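Local coordinates for protein PilX (Neisseria meningitidis, PDB 2OPE) that is a minor type IV pilin that probably modulates the adhesion and aggregation properties of meningococcal pili, at residues 15-19 / 49-55; 58-64 / 75-81; 87-91 / 101-107. All blocks are in the same frame, centred on the assembly; numbering follows the deposited sequence.

From the N terminus the chain runs through helix 5-28, which supplies 15-19 to interaction 1. Helix 35-48 follows, and interaction 1 closes this largely helical excursion by bringing 49-55 back against the first helix. Interaction 2 comes next and pairs the two strands of a hairpin, 58-64 with 75-81. Interaction 3 then joins strand 89-93 to the end of strand 98-101 and to helix 104-109. The three loops follow in series; none nests or crosses. Met16 links interaction 1 to both others by packing on the sheet. Interactions 2 and 3 share that antiparallel sheet, with Gly78 N 2.7 Å from Val90 O.

Interaction 1: 15-19 / 49-55; sequences EMVGI and YKMNPKI
Glu15 OE2 accepts a hydrogen bond from Asn52 N at 2.9 Å. The N-H...O angle is 147°, and the donor stands above the carboxylate plane. The Glu15 chain bends at chi2 (-89°), which turns the carboxylate toward Asn52 N. The other oxygen, OE1, lies in the plane of the Tyr49 ring at its edge, 3.6 Å from Tyr49 OH. Met51 runs along the Glu15 side chain: its CB is 3.6 Å from Glu15 OE1, and its SD is 3.7 Å from Glu15 CB. Met51 CG also lies near OE1, while OE2 takes the N-H.

The contact lies where the chain returns to the long N-terminal helix of the pilin fold. Residues 15-19 are part of helix 5-28, and 49-55 leads from a loop into the short helix 53-56. Asn52 is the N-cap of that short helix. Its OD1 accepts a weak bond from Lys54 N, while its own N-H goes to Glu15.

One helical turn further on, Ile19 packs on Tyr49. Ile19 CG1 sits over a face of the Tyr49 ring, 3.7 Å from its centroid, in a CH-pi contact. Tyr49 CG is anti to the backbone N (chi1 172°), and this brings the ring across the isoleucine. The end of Ile19 also lies near Met51, but its place is less sure. Beyond the two segments, Met51 packs on Leu12 and Val61, and Ile55 touches Tyr8, Gln11 and Leu12 of the same long helix.

Interaction 2: 58-64 / 75-81; sequences KYNVSVH and SLVGVPK
Strands 59-64 and 75-80 run antiparallel at 162°, their axes 4.5 Å apart at the closest point, with paired backbone bonds at Asn60-Val79, Ser62-Val77 and His64-Ser75. The bond from Asn60 N to Val79 O is 2.7 Å long. At the open end the pairing goes one step further, where Lys81 N donates to Lys58 O at 2.7 Å. That bond is nearly straight at 169°, with the donor tilted from the carbonyl plane.

On the face carrying Ser62, His64 and Val77, the imidazole lies across the valine. His64 CD2 meets Val77 CG2 at 3.5 Å. Ser62 OG and His64 NE2 share a hydrogen bond of 2.6 Å, which fixes the rotation of the ring. The Ser62 torsion (chi1 51°) places OG where it meets His64 NE2.

The two strands form a beta hairpin at one edge of the antiparallel pilin sheet, and 74-80 pairs on its far side with strand 89-93. The face with Val61, Gly78, Val63 and Leu76 turns to the long helix 5-28: Val61 packs on Leu12, and Leu76 on Met16. Gly78 puts only its CA beside Val61 CG2, at 4.1 Å. Leu76 CD2 reaches across to Val63 CB at 3.8 Å.

At the non-hydrogen-bonded Tyr59-Pro80 pair the side chains diverge from one another, but Tyr59 CE2 still touches Pro80 CG at 3.9 Å. Both residues also pack on Tyr86. On the face with Ser62 and Val77, Val79 packs against Ala104, Ala107 and Arg108 of helix 104-109.

Interaction 3: 87-91 / 101-107; sequences TLSVW and CRDAASA
The Trp91 indole meets Cys101 at its edge, with SG in the ring plane and 3.7 Å from CD1. The sulfur lies 4.8 Å from the centroid of the five-membered ring, 82° off its normal, a sulfur-aromatic contact. The first torsion of Trp91 (chi1 75°) carries the ring toward Cys101 and Ala107. Outside the segments the indole stacks with Tyr99 and His110, and its NE1 donates to Leu111 O. The second flat group is the Arg102 guanidinium. Leu88 CD2 lies over one of its faces, 3.9 Å from Arg102 NH1, and the two side chains run side by side in the same direction.

Ser89 and Cys101 form an antiparallel hydrogen-bonded pair. Ser89 N donates to Cys101 O at 2.9 Å, and Cys101 N donates to Ser89 O at 2.8 Å; both bonds are nearly straight. This pair joins strands 89-93 and 98-101 of the antiparallel sheet. Cys101 also forms the disulfide with Cys120, so strand 98-101 is linked covalently to its neighbour in the sheet, 120-122. Bracketing of the C-terminal region by a disulfide is a familiar feature of type IV pilins.

After Cys101 the chain turns into helix 104-109, with Asp103 as its N-cap. Asp103 OD2 accepts from Ser106 N at 2.8 Å. Ser106 OG approaches the same oxygen at a doubtfully short distance.

The helix packs back on the strand through small side chains. Ala107 CB touches Ser89 CB at 3.7 Å, while Ser89 OG turns back to donate to Thr87 O at 2.8 Å. On the other side of the sheet, Val90 packs on Tyr13 and Met16 of helix 5-28.

Interaction 1: 15-19 / 49-55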
# COMPACT_ATOMS: atom_id res chain seq x y z
N GLU A 15 8.96 2.33 1.18
CA GLU A 15 8.17 3.37 1.85
C GLU A 15 6.92 2.74 2.43
O GLU A 15 6.46 3.11 3.52
CB GLU A 15 7.79 4.50 0.87
CG GLU A 15 8.96 5.33 0.42
CD GLU A 15 9.25 6.51 1.32
OE1 GLU A 15 8.57 6.69 2.33
OE2 GLU A 15 10.13 7.29 1.01
N MET A 16 6.35 1.79 1.69
CA MET A 16 5.04 1.26 2.09
C MET A 16 5.24 0.40 3.29
O MET A 16 4.40 0.45 4.16
CB MET A 16 4.33 0.52 0.95
CG MET A 16 3.87 1.51 -0.10
SD MET A 16 3.19 0.72 -1.53
CE MET A 16 1.73 -0.24 -0.91
N VAL A 17 6.35 -0.34 3.34
CA VAL A 17 6.70 -1.09 4.56
C VAL A 17 6.79 -0.17 5.76
O VAL A 17 6.25 -0.46 6.80
CB VAL A 17 8.03 -1.83 4.45
CG1 VAL A 17 8.34 -2.45 5.81
CG2 VAL A 17 7.95 -2.89 3.41
N GLY A 18 7.49 0.95 5.60
CA GLY A 18 7.56 2.01 6.63
C GLY A 18 6.20 2.51 7.09
O GLY A 18 5.95 2.60 8.27
N ILE A 19 5.32 2.83 6.15
CA ILE A 19 3.93 3.20 6.43
C ILE A 19 3.14 2.08 7.14
O ILE A 19 2.45 2.34 8.13
CB ILE A 19 3.23 3.66 5.10
CG1 ILE A 19 3.95 4.90 4.53
CG2 ILE A 19 1.74 3.94 5.29
CD1 ILE A 19 3.58 5.23 3.08
N TYR A 49 0.39 10.92 4.44
CA TYR A 49 1.78 10.63 4.78
C TYR A 49 2.63 11.17 3.63
O TYR A 49 2.24 11.04 2.48
CB TYR A 49 2.01 9.12 4.96
CG TYR A 49 3.47 8.74 5.11
CD1 TYR A 49 4.15 8.97 6.29
CD2 TYR A 49 4.18 8.17 4.04
CE1 TYR A 49 5.48 8.66 6.42
CE2 TYR A 49 5.54 7.84 4.17
CZ TYR A 49 6.16 8.09 5.38
OH TYR A 49 7.48 7.77 5.54
N LYS A 50 3.78 11.77 3.96
CA LYS A 50 4.69 12.38 2.99
C LYS A 50 5.93 11.49 2.72
O LYS A 50 6.93 11.52 3.49
CB LYS A 50 5.14 13.75 3.50
CG LYS A 50 4.04 14.77 3.75
CD LYS A 50 3.14 14.87 2.53
CE LYS A 50 1.98 15.87 2.73
NZ LYS A 50 2.52 17.29 2.73
N MET A 51 5.89 10.73 1.63
CA MET A 51 7.02 9.87 1.29
C MET A 51 8.22 10.70 0.82
O MET A 51 8.08 11.90 0.55
CB MET A 51 6.66 8.83 0.21
CG MET A 51 5.60 7.81 0.60
SD MET A 51 5.26 6.63 -0.79
CE MET A 51 4.40 7.70 -1.94
N ASN A 52 9.39 10.07 0.76
CA ASN A 52 10.51 10.68 0.07
C ASN A 52 9.98 11.40 -1.16
O ASN A 52 9.24 10.82 -1.95
CB ASN A 52 11.52 9.60 -0.32
CG ASN A 52 12.70 10.17 -1.09
OD1 ASN A 52 12.51 10.95 -2.02
ND2 ASN A 52 13.92 9.79 -0.71
N PRO A 53 10.34 12.68 -1.32
CA PRO A 53 9.74 13.46 -2.43
C PRO A 53 9.98 12.90 -3.84
O PRO A 53 9.08 12.98 -4.70
CB PRO A 53 10.30 14.89 -2.25
CG PRO A 53 11.45 14.76 -1.27
CD PRO A 53 11.28 13.45 -0.50
N LYS A 54 11.15 12.31 -4.09
CA LYS A 54 11.32 11.49 -5.29
C LYS A 54 10.13 10.53 -5.51
O LYS A 54 9.58 10.44 -6.59
CB LYS A 54 12.66 10.73 -5.26
CG LYS A 54 13.91 11.66 -5.50
CD LYS A 54 15.29 10.95 -5.33
CE LYS A 54 15.80 10.20 -6.62
NZ LYS A 54 16.96 10.84 -7.44
N ILE A 55 9.68 9.84 -4.46
CA ILE A 55 8.62 8.86 -4.62
C ILE A 55 7.22 9.49 -4.68
O ILE A 55 6.37 9.09 -5.49
CB ILE A 55 8.73 7.75 -3.49
CG1 ILE A 55 10.17 7.22 -3.43
CG2 ILE A 55 7.74 6.60 -3.69
CD1 ILE A 55 10.72 6.82 -4.81

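Interaction 2: 58-64 / 75-81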
# COMPACT_ATOMS: atom_id res chain seq x y z
N LYS A 58 5.65 10.60 -7.86
CA LYS A 58 5.34 9.59 -8.88
C LYS A 58 4.23 8.62 -8.53
O LYS A 58 3.62 8.05 -9.44
CB LYS A 58 6.60 8.80 -9.20
CG LYS A 58 7.72 9.65 -9.68
CD LYS A 58 9.07 8.94 -9.67
CE LYS A 58 10.16 9.93 -10.07
NZ LYS A 58 9.93 10.53 -11.45
N TYR A 59 3.99 8.40 -7.23
CA TYR A 59 3.07 7.38 -6.74
C TYR A 59 2.02 7.90 -5.78
O TYR A 59 2.30 8.83 -5.03
CB TYR A 59 3.85 6.29 -6.03
CG TYR A 59 4.77 5.60 -6.95
CD1 TYR A 59 6.14 5.92 -6.98
CD2 TYR A 59 4.31 4.63 -7.83
CE1 TYR A 59 7.02 5.28 -7.83
CE2 TYR A 59 5.17 4.00 -8.68
CZ TYR A 59 6.52 4.34 -8.69
OH TYR A 59 7.35 3.68 -9.56
N ASN A 60 0.83 7.31 -5.81
CA ASN A 60 -0.16 7.46 -4.73
C ASN A 60 -0.28 6.20 -3.84
O ASN A 60 -0.30 5.09 -4.33
CB ASN A 60 -1.52 7.86 -5.28
CG ASN A 60 -1.50 9.24 -5.92
OD1 ASN A 60 -0.96 10.20 -5.35
ND2 ASN A 60 -2.03 9.34 -7.11
N VAL A 61 -0.33 6.39 -2.53
CA VAL A 61 -0.52 5.26 -1.64
C VAL A 61 -1.89 5.36 -0.93
O VAL A 61 -2.30 6.43 -0.45
CB VAL A 61 0.69 5.13 -0.67
CG1 VAL A 61 0.44 4.08 0.38
CG2 VAL A 61 1.94 4.79 -1.46
N SER A 62 -2.64 4.25 -0.90
CA SER A 62 -3.96 4.27 -0.24
C SER A 62 -4.13 2.99 0.56
O SER A 62 -3.42 2.03 0.28
CB SER A 62 -5.06 4.43 -1.29
OG SER A 62 -4.88 3.47 -2.32
N VAL A 63 -5.06 2.98 1.52
CA VAL A 63 -5.33 1.84 2.44
C VAL A 63 -6.78 1.33 2.19
O VAL A 63 -7.71 2.10 1.88
CB VAL A 63 -5.10 2.25 3.97
CG1 VAL A 63 -6.04 3.40 4.37
CG2 VAL A 63 -5.29 1.13 4.91
N HIS A 64 -6.97 0.02 2.26
CA HIS A 64 -8.22 -0.56 1.81
C HIS A 64 -8.69 -1.62 2.79
O HIS A 64 -7.89 -2.23 3.46
CB HIS A 64 -8.04 -1.12 0.37
CG HIS A 64 -7.53 -0.08 -0.59
ND1 HIS A 64 -8.36 0.69 -1.38
CD2 HIS A 64 -6.26 0.38 -0.83
CE1 HIS A 64 -7.63 1.54 -2.09
NE2 HIS A 64 -6.36 1.37 -1.78
N SER A 75 -5.12 -3.63 3.49
CA SER A 75 -3.97 -3.67 2.61
C SER A 75 -3.62 -2.26 2.12
O SER A 75 -4.46 -1.35 2.12
CB SER A 75 -4.28 -4.57 1.43
OG SER A 75 -5.38 -4.09 0.76
N LEU A 76 -2.37 -2.08 1.75
CA LEU A 76 -1.92 -0.85 1.17
C LEU A 76 -1.70 -1.08 -0.31
O LEU A 76 -1.11 -2.08 -0.71
CB LEU A 76 -0.61 -0.41 1.82
CG LEU A 76 -0.61 -0.15 3.32
CD1 LEU A 76 0.86 0.07 3.84
CD2 LEU A 76 -1.49 1.03 3.63
N VAL A 77 -2.16 -0.15 -1.12
CA VAL A 77 -1.94 -0.18 -2.57
C VAL A 77 -1.03 1.00 -2.98
O VAL A 77 -1.24 2.13 -2.59
CB VAL A 77 -3.33 -0.15 -3.29
CG1 VAL A 77 -3.21 -0.02 -4.76
CG2 VAL A 77 -4.14 -1.40 -2.93
N GLY A 78 0.03 0.74 -3.73
CA GLY A 78 0.90 1.84 -4.15
C GLY A 78 0.84 1.84 -5.67
O GLY A 78 1.19 0.84 -6.30
N VAL A 79 0.38 2.92 -6.29
CA VAL A 79 0.32 2.91 -7.76
C VAL A 79 0.80 4.22 -8.32
O VAL A 79 0.78 5.26 -7.63
CB VAL A 79 -1.09 2.55 -8.29
CG1 VAL A 79 -1.49 1.17 -7.78
CG2 VAL A 79 -2.17 3.67 -7.93
N PRO A 80 1.26 4.19 -9.57
CA PRO A 80 1.80 5.39 -10.19
C PRO A 80 0.69 6.43 -10.38
O PRO A 80 -0.44 6.06 -10.63
CB PRO A 80 2.29 4.87 -11.54
CG PRO A 80 2.45 3.39 -11.36
CD PRO A 80 1.40 3.00 -10.44
N LYS A 81 1.03 7.71 -10.23
CA LYS A 81 0.13 8.81 -10.57
C LYS A 81 -0.35 8.73 -12.03
O LYS A 81 0.40 8.34 -12.93
CB LYS A 81 0.83 10.15 -10.35
CG LYS A 81 0.68 10.65 -8.92
CD LYS A 81 1.80 11.58 -8.50
CE LYS A 81 1.37 12.45 -7.33
NZ LYS A 81 0.68 11.65 -6.30

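Interaction 3: 87-91 / 101-107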
# COMPACT_ATOMS: atom_id res chain seq x y z
N THR A 87 4.06 2.14 -14.73
CA THR A 87 3.12 1.02 -14.53
C THR A 87 3.34 0.16 -13.25
O THR A 87 2.37 -0.29 -12.60
CB THR A 87 3.18 0.04 -15.73
OG1 THR A 87 4.55 -0.31 -15.96
CG2 THR A 87 2.58 0.66 -17.03
N LEU A 88 4.61 -0.07 -12.91
CA LEU A 88 4.96 -0.95 -11.82
C LEU A 88 4.27 -0.43 -10.58
O LEU A 88 4.28 0.77 -10.32
CB LEU A 88 6.49 -1.02 -11.59
CG LEU A 88 7.38 -1.57 -12.72
CD1 LEU A 88 8.85 -1.64 -12.35
CD2 LEU A 88 6.87 -2.92 -13.24
N SER A 89 3.74 -1.36 -9.78
CA SER A 89 3.01 -1.00 -8.59
C SER A 89 3.39 -1.93 -7.44
O SER A 89 4.25 -2.79 -7.59
CB SER A 89 1.51 -1.02 -8.87
OG SER A 89 1.23 -0.22 -10.02
N VAL A 90 2.76 -1.72 -6.27
CA VAL A 90 3.00 -2.55 -5.09
C VAL A 90 1.67 -2.67 -4.35
O VAL A 90 0.85 -1.72 -4.38
CB VAL A 90 4.05 -1.86 -4.19
CG1 VAL A 90 4.14 -2.49 -2.84
CG2 VAL A 90 5.41 -1.85 -4.89
N TRP A 91 1.42 -3.83 -3.70
CA TRP A 91 0.42 -3.85 -2.63
C TRP A 91 0.95 -4.66 -1.45
O TRP A 91 1.90 -5.44 -1.60
CB TRP A 91 -0.98 -4.33 -3.10
CG TRP A 91 -1.08 -5.83 -3.34
CD1 TRP A 91 -0.71 -6.51 -4.47
CD2 TRP A 91 -1.56 -6.83 -2.40
NE1 TRP A 91 -0.94 -7.86 -4.31
CE2 TRP A 91 -1.43 -8.09 -3.04
CE3 TRP A 91 -2.02 -6.78 -1.08
CZ2 TRP A 91 -1.78 -9.29 -2.40
CZ3 TRP A 91 -2.38 -7.97 -0.47
CH2 TRP A 91 -2.25 -9.20 -1.12
N CYS A 101 4.11 -5.53 -8.36
CA CYS A 101 3.12 -5.77 -9.42
C CYS A 101 3.53 -5.12 -10.69
O CYS A 101 4.19 -4.07 -10.67
CB CYS A 101 1.75 -5.25 -9.04
SG CYS A 101 1.22 -5.89 -7.51
N ARG A 102 3.12 -5.75 -11.80
CA ARG A 102 3.54 -5.32 -13.14
C ARG A 102 2.66 -4.20 -13.65
O ARG A 102 3.06 -3.49 -14.57
CB ARG A 102 3.61 -6.48 -14.13
CG ARG A 102 4.74 -7.52 -13.84
CD ARG A 102 6.18 -6.99 -14.06
NE ARG A 102 6.41 -6.61 -15.46
CZ ARG A 102 7.53 -6.06 -15.95
NH1 ARG A 102 8.58 -5.82 -15.18
NH2 ARG A 102 7.59 -5.76 -17.24
N ASP A 103 1.50 -3.98 -13.01
CA ASP A 103 0.54 -2.92 -13.40
C ASP A 103 -0.36 -2.58 -12.23
O ASP A 103 -0.61 -3.44 -11.39
CB ASP A 103 -0.36 -3.41 -14.52
CG ASP A 103 -0.94 -4.78 -14.23
OD1 ASP A 103 -0.26 -5.78 -14.53
OD2 ASP A 103 -2.06 -4.88 -13.66
N ALA A 104 -0.85 -1.33 -12.21
CA ALA A 104 -1.79 -0.82 -11.20
C ALA A 104 -3.06 -1.64 -10.97
O ALA A 104 -3.48 -1.78 -9.83
CB ALA A 104 -2.17 0.67 -11.51
N ALA A 105 -3.66 -2.18 -12.03
CA ALA A 105 -4.83 -3.00 -11.89
C ALA A 105 -4.54 -4.18 -10.97
O ALA A 105 -5.33 -4.44 -10.06
CB ALA A 105 -5.32 -3.50 -13.24
N SER A 106 -3.44 -4.90 -11.22
CA SER A 106 -3.04 -6.06 -10.41
C SER A 106 -2.82 -5.70 -8.91
O SER A 106 -3.05 -6.53 -8.03
CB SER A 106 -1.73 -6.68 -10.94
OG SER A 106 -1.78 -6.97 -12.33
N ALA A 107 -2.30 -4.50 -8.65
CA ALA A 107 -2.18 -4.01 -7.28
C ALA A 107 -3.58 -3.75 -6.67
O ALA A 107 -3.84 -4.15 -5.53
CB ALA A 107 -1.34 -2.74 -7.23